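Local structure of protein Niban 2 (Homo sapiens, 7CTP) at residues Val338-Leu349 and Leu411-Arg419. The protein may help to suppress apoptosis and promote melanoma cell invasion in vitro, and is represented here by its PH domain and a largely helical part beside it. Numbering follows the deposited sequence.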
ATOM      1  N   VAL A 338     -24.940  -9.389   3.323  1.00 27.26           N
ATOM      2  CA  VAL A 338     -23.592  -9.220   3.859  1.00 29.65           C
ATOM      3  C   VAL A 338     -23.351 -10.215   4.983  1.00 27.48           C
ATOM      4  O   VAL A 338     -22.401 -11.002   4.937  1.00 29.40           O
ATOM      5  CB  VAL A 338     -23.352  -7.788   4.376  1.00 28.55           C
ATOM      6  CG1 VAL A 338     -21.900  -7.644   4.832  1.00 29.94           C
ATOM      7  CG2 VAL A 338     -23.688  -6.764   3.319  1.00 26.47           C
ATOM      8  N   GLN A 339     -24.189 -10.142   6.016  1.00 25.69           N
ATOM      9  CA  GLN A 339     -24.040 -11.006   7.185  1.00 28.71           C
ATOM     10  C   GLN A 339     -23.806 -12.475   6.846  1.00 31.60           C
ATOM     11  O   GLN A 339     -22.939 -13.090   7.490  1.00 33.98           O
ATOM     12  CB  GLN A 339     -25.273 -10.844   8.089  1.00 34.79           C
ATOM     13  CG  GLN A 339     -25.109 -11.409   9.489  1.00 41.53           C
ATOM     14  CD  GLN A 339     -25.205 -12.923   9.538  1.00 60.01           C
ATOM     15  OE1 GLN A 339     -26.099 -13.525   8.932  1.00 56.91           O
ATOM     16  NE2 GLN A 339     -24.266 -13.550  10.246  1.00 60.60           N
ATOM     17  N   PRO A 340     -24.498 -13.088   5.874  1.00 34.87           N
ATOM     18  CA  PRO A 340     -24.269 -14.521   5.618  1.00 32.65           C
ATOM     19  C   PRO A 340     -22.866 -14.846   5.167  1.00 42.56           C
ATOM     20  O   PRO A 340     -22.431 -15.994   5.320  1.00 40.03           O
ATOM     21  CB  PRO A 340     -25.280 -14.847   4.514  1.00 33.47           C
ATOM     22  CG  PRO A 340     -26.347 -13.844   4.661  1.00 31.72           C
ATOM     23  CD  PRO A 340     -25.646 -12.590   5.092  1.00 30.09           C
ATOM     24  N   TYR A 341     -22.146 -13.882   4.607  1.00 34.49           N
ATOM     25  CA  TYR A 341     -20.876 -14.158   3.956  1.00 32.12           C
ATOM     26  C   TYR A 341     -19.671 -13.691   4.756  1.00 31.43           C
ATOM     27  O   TYR A 341     -18.541 -14.040   4.399  1.00 31.51           O
ATOM     28  CB  TYR A 341     -20.865 -13.522   2.563  1.00 32.53           C
ATOM     29  CG  TYR A 341     -22.075 -13.917   1.753  1.00 40.98           C
ATOM     30  CD1 TYR A 341     -22.142 -15.164   1.140  1.00 41.33           C
ATOM     31  CD2 TYR A 341     -23.165 -13.064   1.631  1.00 35.86           C
ATOM     32  CE1 TYR A 341     -23.251 -15.541   0.410  1.00 40.83           C
ATOM     33  CE2 TYR A 341     -24.283 -13.431   0.902  1.00 41.67           C
ATOM     34  CZ  TYR A 341     -24.319 -14.673   0.293  1.00 47.28           C
ATOM     35  OH  TYR A 341     -25.420 -15.058  -0.441  1.00 47.19           O
ATOM     36  N   ILE A 342     -19.885 -12.941   5.836  1.00 33.05           N
ATOM     37  CA  ILE A 342     -18.765 -12.462   6.653  1.00 34.30           C
ATOM     38  C   ILE A 342     -17.915 -13.603   7.196  1.00 37.58           C
ATOM     39  O   ILE A 342     -16.677 -13.503   7.157  1.00 37.58           O
ATOM     40  CB  ILE A 342     -19.273 -11.529   7.752  1.00 36.59           C
ATOM     41  CG1 ILE A 342     -19.946 -10.303   7.137  1.00 39.60           C
ATOM     42  CG2 ILE A 342     -18.133 -11.095   8.656  1.00 33.05           C
ATOM     43  CD1 ILE A 342     -19.161  -9.721   5.988  1.00 41.39           C
ATOM     44  N   PRO A 343     -18.484 -14.705   7.721  1.00 39.81           N
ATOM     45  CA  PRO A 343     -17.615 -15.779   8.236  1.00 40.10           C
ATOM     46  C   PRO A 343     -16.682 -16.358   7.188  1.00 32.62           C
ATOM     47  O   PRO A 343     -15.498 -16.569   7.468  1.00 37.77           O
ATOM     48  CB  PRO A 343     -18.624 -16.815   8.751  1.00 51.05           C
ATOM     49  CG  PRO A 343     -19.821 -16.013   9.094  1.00 40.38           C
ATOM     50  CD  PRO A 343     -19.904 -14.982   8.022  1.00 38.22           C
ATOM     51  N   SER A 344     -17.183 -16.607   5.976  1.00 32.14           N
ATOM     52  CA  SER A 344     -16.348 -17.203   4.938  1.00 37.53           C
ATOM     53  C   SER A 344     -15.227 -16.260   4.515  1.00 34.74           C
ATOM     54  O   SER A 344     -14.085 -16.691   4.316  1.00 33.74           O
ATOM     55  CB  SER A 344     -17.195 -17.593   3.733  1.00 40.70           C
ATOM     56  OG  SER A 344     -16.378 -18.210   2.754  1.00 61.20           O
ATOM     57  N   ILE A 345     -15.539 -14.972   4.352  1.00 39.31           N
ATOM     58  CA  ILE A 345     -14.512 -14.012   3.954  1.00 36.51           C
ATOM     59  C   ILE A 345     -13.453 -13.888   5.036  1.00 32.28           C
ATOM     60  O   ILE A 345     -12.250 -13.873   4.748  1.00 31.84           O
ATOM     61  CB  ILE A 345     -15.151 -12.649   3.628  1.00 36.18           C
ATOM     62  CG1 ILE A 345     -16.079 -12.776   2.420  1.00 36.60           C
ATOM     63  CG2 ILE A 345     -14.063 -11.608   3.351  1.00 32.38           C
ATOM     64  CD1 ILE A 345     -16.989 -11.583   2.231  1.00 46.78           C
ATOM     65  N   LEU A 346     -13.883 -13.819   6.298  1.00 30.64           N
ATOM     66  CA  LEU A 346     -12.944 -13.766   7.413  1.00 33.20           C
ATOM     67  C   LEU A 346     -12.049 -14.999   7.437  1.00 33.81           C
ATOM     68  O   LEU A 346     -10.832 -14.888   7.634  1.00 33.66           O
ATOM     69  CB  LEU A 346     -13.710 -13.620   8.727  1.00 32.86           C
ATOM     70  CG  LEU A 346     -12.897 -13.503  10.016  1.00 38.93           C
ATOM     71  CD1 LEU A 346     -11.934 -12.335   9.946  1.00 34.03           C
ATOM     72  CD2 LEU A 346     -13.830 -13.360  11.202  1.00 41.00           C
ATOM     73  N   GLU A 347     -12.634 -16.186   7.224  1.00 34.72           N
ATOM     74  CA  GLU A 347     -11.842 -17.413   7.216  1.00 31.67           C
ATOM     75  C   GLU A 347     -10.775 -17.366   6.131  1.00 35.55           C
ATOM     76  O   GLU A 347      -9.623 -17.751   6.361  1.00 38.69           O
ATOM     77  CB  GLU A 347     -12.730 -18.648   7.036  1.00 32.65           C
ATOM     78  CG  GLU A 347     -11.959 -19.967   7.258  1.00 52.29           C
ATOM     79  CD  GLU A 347     -12.533 -21.157   6.494  1.00 65.41           C
ATOM     80  OE1 GLU A 347     -13.760 -21.199   6.252  1.00 64.75           O
ATOM     81  OE2 GLU A 347     -11.740 -22.058   6.136  1.00 74.51           O
ATOM     82  N   ALA A 348     -11.136 -16.881   4.941  1.00 33.24           N
ATOM     83  CA  ALA A 348     -10.179 -16.813   3.840  1.00 32.15           C
ATOM     84  C   ALA A 348      -9.009 -15.903   4.183  1.00 35.65           C
ATOM     85  O   ALA A 348      -7.869 -16.162   3.779  1.00 32.33           O
ATOM     86  CB  ALA A 348     -10.871 -16.326   2.569  1.00 30.21           C
ATOM     87  N   LEU A 349      -9.271 -14.829   4.924  1.00 35.41           N
ATOM     88  CA  LEU A 349      -8.210 -13.887   5.267  1.00 31.70           C
ATOM     89  C   LEU A 349      -7.390 -14.363   6.456  1.00 29.13           C
ATOM     90  O   LEU A 349      -6.179 -14.118   6.527  1.00 33.10           O
ATOM     91  CB  LEU A 349      -8.818 -12.528   5.587  1.00 31.94           C
ATOM     92  CG  LEU A 349      -7.863 -11.347   5.652  1.00 42.10           C
ATOM     93  CD1 LEU A 349      -7.288 -11.046   4.274  1.00 53.90           C
ATOM     94  CD2 LEU A 349      -8.605 -10.153   6.210  1.00 40.12           C
ATOM     95  N   LEU A 411      -3.693 -16.600  -0.433  1.00 35.02           N
ATOM     96  CA  LEU A 411      -4.908 -15.841  -0.156  1.00 32.04           C
ATOM     97  C   LEU A 411      -5.769 -15.748  -1.403  1.00 37.42           C
ATOM     98  O   LEU A 411      -5.279 -15.403  -2.481  1.00 36.22           O
ATOM     99  CB  LEU A 411      -4.568 -14.433   0.332  1.00 36.11           C
ATOM    100  CG  LEU A 411      -5.793 -13.528   0.502  1.00 36.00           C
ATOM    101  CD1 LEU A 411      -6.733 -14.104   1.552  1.00 39.47           C
ATOM    102  CD2 LEU A 411      -5.399 -12.102   0.841  1.00 35.22           C
ATOM    103  N   ARG A 412      -7.056 -16.058  -1.249  1.00 37.63           N
ATOM    104  CA  ARG A 412      -8.046 -15.838  -2.298  1.00 48.30           C
ATOM    105  C   ARG A 412      -9.342 -15.380  -1.648  1.00 41.50           C
ATOM    106  O   ARG A 412      -9.928 -16.118  -0.851  1.00 44.27           O
ATOM    107  CB  ARG A 412      -8.267 -17.105  -3.134  1.00 46.87           C
ATOM    108  CG  ARG A 412      -7.066 -17.474  -3.996  1.00 51.55           C
ATOM    109  CD  ARG A 412      -7.342 -18.639  -4.938  1.00 68.94           C
ATOM    110  NE  ARG A 412      -8.236 -18.274  -6.036  1.00 74.59           N
ATOM    111  CZ  ARG A 412      -9.545 -18.513  -6.042  1.00 75.42           C
ATOM    112  NH1 ARG A 412     -10.113 -19.122  -5.009  1.00 64.86           N
ATOM    113  NH2 ARG A 412     -10.287 -18.146  -7.080  1.00 66.76           N
ATOM    114  N   LEU A 413      -9.782 -14.163  -1.979  1.00 45.43           N
ATOM    115  CA  LEU A 413     -10.948 -13.542  -1.362  1.00 39.76           C
ATOM    116  C   LEU A 413     -12.051 -13.382  -2.393  1.00 43.04           C
ATOM    117  O   LEU A 413     -11.791 -12.938  -3.517  1.00 45.38           O
ATOM    118  CB  LEU A 413     -10.607 -12.166  -0.778  1.00 41.27           C
ATOM    119  CG  LEU A 413      -9.706 -12.064   0.452  1.00 44.02           C
ATOM    120  CD1 LEU A 413      -9.227 -10.629   0.638  1.00 52.26           C
ATOM    121  CD2 LEU A 413     -10.431 -12.553   1.698  1.00 46.10           C
ATOM    122  N   ASP A 414     -13.273 -13.747  -2.016  1.00 47.62           N
ATOM    123  CA  ASP A 414     -14.441 -13.413  -2.815  1.00 53.58           C
ATOM    124  C   ASP A 414     -14.927 -12.018  -2.453  1.00 56.30           C
ATOM    125  O   ASP A 414     -14.745 -11.549  -1.326  1.00 46.33           O
ATOM    126  CB  ASP A 414     -15.578 -14.408  -2.579  1.00 51.04           C
ATOM    127  CG  ASP A 414     -15.467 -15.657  -3.432  1.00 58.50           C
ATOM    128  OD1 ASP A 414     -14.453 -15.832  -4.141  1.00 61.12           O
ATOM    129  OD2 ASP A 414     -16.415 -16.469  -3.390  1.00 59.66           O
ATOM    130  N   GLY A 415     -15.531 -11.344  -3.424  1.00 43.54           N
ATOM    131  CA  GLY A 415     -16.291 -10.148  -3.145  1.00 45.49           C
ATOM    132  C   GLY A 415     -17.696 -10.523  -2.721  1.00 65.23           C
ATOM    133  O   GLY A 415     -18.030 -11.693  -2.519  1.00 50.05           O
ATOM    134  N   LEU A 416     -18.538  -9.503  -2.583  1.00 50.40           N
ATOM    135  CA  LEU A 416     -19.910  -9.731  -2.161  1.00 45.06           C
ATOM    136  C   LEU A 416     -20.855  -9.973  -3.338  1.00 52.64           C
ATOM    137  O   LEU A 416     -22.079  -9.919  -3.167  1.00 49.91           O
ATOM    138  CB  LEU A 416     -20.382  -8.568  -1.291  1.00 42.95           C
ATOM    139  CG  LEU A 416     -19.914  -8.741   0.152  1.00 33.52           C
ATOM    140  CD1 LEU A 416     -20.266  -7.512   0.967  1.00 39.32           C
ATOM    141  CD2 LEU A 416     -20.524  -9.990   0.777  1.00 31.88           C
ATOM    142  N   GLN A 417     -20.315 -10.225  -4.524  1.00 43.85           N
ATOM    143  CA  GLN A 417     -21.048 -10.919  -5.570  1.00 60.47           C
ATOM    144  C   GLN A 417     -20.731 -12.413  -5.572  1.00 60.14           C
ATOM    145  O   GLN A 417     -21.111 -13.121  -6.513  1.00 62.39           O
ATOM    146  CB  GLN A 417     -20.762 -10.285  -6.937  1.00 55.67           C
ATOM    147  CG  GLN A 417     -19.300  -9.929  -7.205  1.00 73.36           C
ATOM    148  CD  GLN A 417     -18.931  -8.492  -6.844  1.00 73.16           C
ATOM    149  OE1 GLN A 417     -19.669  -7.551  -7.140  1.00 79.84           O
ATOM    150  NE2 GLN A 417     -17.780  -8.324  -6.192  1.00 65.87           N
ATOM    151  N   GLN A 418     -20.072 -12.900  -4.510  1.00 51.79           N
ATOM    152  CA  GLN A 418     -19.671 -14.307  -4.346  1.00 58.65           C
ATOM    153  C   GLN A 418     -18.771 -14.770  -5.490  1.00 66.17           C
ATOM    154  O   GLN A 418     -18.916 -15.877  -6.019  1.00 47.52           O
ATOM    155  CB  GLN A 418     -20.885 -15.228  -4.189  1.00 62.30           C
ATOM    156  CG  GLN A 418     -21.567 -15.095  -2.827  1.00 49.40           C
ATOM    157  CD  GLN A 418     -22.363 -13.811  -2.713  1.00 59.51           C
ATOM    158  OE1 GLN A 418     -23.355 -13.624  -3.420  1.00 50.05           O
ATOM    159  NE2 GLN A 418     -21.924 -12.908  -1.834  1.00 48.32           N
ATOM    160  N   ARG A 419     -17.831 -13.905  -5.864  1.00 60.48           N
ATOM    161  CA  ARG A 419     -16.888 -14.141  -6.947  1.00 66.91           C
ATOM    162  C   ARG A 419     -15.517 -13.666  -6.493  1.00 59.31           C
ATOM    163  O   ARG A 419     -15.418 -12.691  -5.741  1.00 48.45           O
ATOM    164  CB  ARG A 419     -17.299 -13.387  -8.224  1.00 58.74           C
ATOM    165  CG  ARG A 419     -18.576 -13.881  -8.867  1.00 71.50           C
ATOM    166  CD  ARG A 419     -18.873 -13.111 -10.144  1.00 74.12           C
ATOM    167  NE  ARG A 419     -20.135 -13.506 -10.766  1.00 80.84           N
ATOM    168  CZ  ARG A 419     -20.673 -12.903 -11.825  1.00 87.47           C
ATOM    169  NH1 ARG A 419     -21.823 -13.340 -12.320  1.00 85.74           N
ATOM    170  NH2 ARG A 419     -20.065 -11.868 -12.389  1.00 88.64           N
TER
HETATM  171  O   HOH W   1      -7.393 -17.628   1.526  1.00 32.61           O
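Ile345 and Ala348 on the first turns of helix 342-378, and Tyr341 just ahead of it, meet the irregular chain 411-419 on its way into helix 422-455, in the helical part of the protein. Leu411, Leu413 and Leu416 of this segment pack their side chains against Val338, Tyr341, Ile345, Ala348 and Leu349, joining the loop to the start of the helix. Leu413 sets CD2 3.9 Å from Ala348 CB, while its CD1 meets Leu349 CD1 at 4.1 Å. Leu416, its CG beside the backbone N (chi1 -82°), spreads its two methyls: CD2 rests on Tyr341 CB at 4.0 Å and on Ile345 CD1, and CD1 reaches Val338. Behind them, Phe502 of helix 464-511 and Phe428 of helix 422-455 receive Leu416 and Leu413.

Toward Gln418 the contact changes character. The Gln418 amide stacks on the Tyr341 ring, the planes only 12° apart, with NE2 3.4 Å above the ring centre; a bend at chi2 (74°) folds the amide back over that face, and Pro340 CB lies against the opposite one, off centre. An alanine in place of Tyr341 would probably take away the surface under the Gln418 amide and leave it free to turn.

No direct hydrogen bond joins the segments. A water donates to Ala348 O at 2.7 Å and accepts from Arg412 N. Asp414 O is buried without a partner, a polar cost of the contact. Between these two segments, cohesion comes from apolar fit, the amide-ring stack and one water bridge.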